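Side-chain contact in acyl-CoA dehydrogenase (Thermus thermophilus, PDB 2Z1Q), which probably oxidises saturated acyl-CoA thioesters to 2,3-dehydroacyl-CoA, using bound FAD and passing the electrons to an acceptor: residues L72-I77 with T94-E99. Residues are numbered along the deposited sequence; the frame is centred on the assembly and turned at random.
Sequences LGLLAI and TVVAEE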
loop_
_atom_site.group_PDB
_atom_site.type_symbol
_atom_site.label_atom_id
_atom_site.label_comp_id
_atom_site.label_asym_id
_atom_site.label_seq_id
_atom_site.Cartn_x
_atom_site.Cartn_y
_atom_site.Cartn_z
ATOM N N LEU B 72 -30.721 5.848 18.657
ATOM C CA LEU B 72 -30.067 4.743 19.368
ATOM C C LEU B 72 -29.121 5.248 20.450
ATOM O O LEU B 72 -28.564 4.465 21.219
ATOM C CB LEU B 72 -29.282 3.869 18.384
ATOM C CG LEU B 72 -30.078 3.004 17.402
ATOM C CD1 LEU B 72 -29.145 2.398 16.369
ATOM C CD2 LEU B 72 -30.812 1.913 18.162
ATOM N N GLY B 73 -28.941 6.562 20.488
ATOM C CA GLY B 73 -28.054 7.181 21.456
ATOM C C GLY B 73 -26.586 7.184 21.051
ATOM O O GLY B 73 -25.733 7.552 21.849
ATOM N N LEU B 74 -26.276 6.798 19.818
ATOM C CA LEU B 74 -24.876 6.767 19.387
ATOM C C LEU B 74 -24.283 8.146 19.163
ATOM O O LEU B 74 -23.063 8.306 19.157
ATOM C CB LEU B 74 -24.718 5.933 18.114
ATOM C CG LEU B 74 -25.116 4.464 18.271
ATOM C CD1 LEU B 74 -24.787 3.706 17.000
ATOM C CD2 LEU B 74 -24.388 3.854 19.460
ATOM N N LEU B 75 -25.141 9.144 18.992
ATOM C CA LEU B 75 -24.662 10.497 18.759
ATOM C C LEU B 75 -24.596 11.324 20.043
ATOM O O LEU B 75 -24.092 12.449 20.037
ATOM C CB LEU B 75 -25.563 11.196 17.734
ATOM C CG LEU B 75 -25.697 10.449 16.406
ATOM C CD1 LEU B 75 -26.692 11.182 15.510
ATOM C CD2 LEU B 75 -24.330 10.341 15.739
ATOM N N ALA B 76 -25.096 10.758 21.139
ATOM C CA ALA B 76 -25.097 11.459 22.423
ATOM C C ALA B 76 -24.079 10.928 23.437
ATOM O O ALA B 76 -23.987 11.441 24.549
ATOM C CB ALA B 76 -26.499 11.427 23.026
ATOM N N ILE B 77 -23.309 9.916 23.047
ATOM C CA ILE B 77 -22.291 9.323 23.928
ATOM C C ILE B 77 -21.315 10.343 24.530
ATOM O O ILE B 77 -21.061 10.330 25.738
ATOM C CB ILE B 77 -21.477 8.254 23.160
ATOM C CG1 ILE B 77 -22.403 7.135 22.706
ATOM C CG2 ILE B 77 -20.363 7.692 24.037
ATOM C CD1 ILE B 77 -21.741 6.169 21.767
ATOM N N THR B 94 -15.298 5.107 21.900
ATOM C CA THR B 94 -14.187 4.499 21.177
ATOM C C THR B 94 -14.562 3.143 20.587
ATOM O O THR B 94 -14.200 2.843 19.444
ATOM C CB THR B 94 -12.939 4.341 22.075
ATOM O OG1 THR B 94 -12.519 5.627 22.541
ATOM C CG2 THR B 94 -11.803 3.706 21.293
ATOM N N VAL B 95 -15.286 2.325 21.350
ATOM C CA VAL B 95 -15.691 1.015 20.846
ATOM C C VAL B 95 -16.720 1.206 19.719
ATOM O O VAL B 95 -16.769 0.422 18.774
ATOM C CB VAL B 95 -16.293 0.108 21.969
ATOM C CG1 VAL B 95 -15.312 0.000 23.140
ATOM C CG2 VAL B 95 -17.630 0.653 22.438
ATOM N N VAL B 96 -17.529 2.257 19.822
ATOM C CA VAL B 96 -18.536 2.548 18.800
ATOM C C VAL B 96 -17.818 2.879 17.489
ATOM O O VAL B 96 -18.234 2.451 16.419
ATOM C CB VAL B 96 -19.445 3.737 19.232
ATOM C CG1 VAL B 96 -20.283 4.219 18.057
ATOM C CG2 VAL B 96 -20.365 3.292 20.366
ATOM N N ALA B 97 -16.727 3.629 17.585
ATOM C CA ALA B 97 -15.951 3.982 16.404
ATOM C C ALA B 97 -15.418 2.711 15.758
ATOM O O ALA B 97 -15.491 2.549 14.546
ATOM C CB ALA B 97 -14.801 4.890 16.793
ATOM N N GLU B 98 -14.891 1.804 16.577
ATOM C CA GLU B 98 -14.330 0.559 16.062
ATOM C C GLU B 98 -15.366 -0.298 15.332
ATOM O O GLU B 98 -15.095 -0.809 14.250
ATOM C CB GLU B 98 -13.675 -0.271 17.189
ATOM C CG GLU B 98 -13.235 -1.688 16.740
ATOM C CD GLU B 98 -12.677 -2.574 17.864
ATOM O OE1 GLU B 98 -12.539 -3.791 17.631
ATOM O OE2 GLU B 98 -12.379 -2.062 18.968
ATOM N N GLU B 99 -16.545 -0.451 15.927
ATOM C CA GLU B 99 -17.601 -1.270 15.336
ATOM C C GLU B 99 -18.198 -0.638 14.077
ATOM O O GLU B 99 -18.755 -1.324 13.225
ATOM C CB GLU B 99 -18.701 -1.540 16.377
ATOM C CG GLU B 99 -18.283 -2.484 17.527
ATOM C CD GLU B 99 -17.639 -3.777 17.040
ATOM O OE1 GLU B 99 -17.946 -4.214 15.907
ATOM O OE2 GLU B 99 -16.836 -4.365 17.789
#
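V96 is the one residue of 94-99 that touches 72-77, and it does so chiefly through one methyl, CG2, which meets both I77 and L74. The helix carrying it runs between helix 252-288, on the side of T94, and helix 30-54, on the side of V95. V96 points its CB toward 72-77. With chi1 at 168°, CG1 is anti to the backbone N and CG2 sits beside that N, anti to the carbonyl carbon; CG2 is the methyl that makes the contact. I77 meets it tip to tip, CD1 to V96 CG2 at 3.5 Å, closer than usual for two methyl carbons; V96 CB also lies 4.2 Å from I77 CD1. In I77, chi1 (-62°) places CG1 beside the backbone N, and the extended chi2 (171°) carries CD1 on to V96. L74 comes at a slant, its CD2 4.2 Å from V96 CG2, a looser touch. No hydrogen bond spans the segments, and the summed buried surface is small, 114 Å², although all three residues are buried. Y110 of helix 106-117 touches V96, and its OH hydrogen-bonds to L74 O, joining both segments. The arrangement is apolar core packing in the all-helical N-terminal domain of the acyl-CoA dehydrogenase fold, where the loop following the Schellman-capped helix 62-71 lies against helix 90-99.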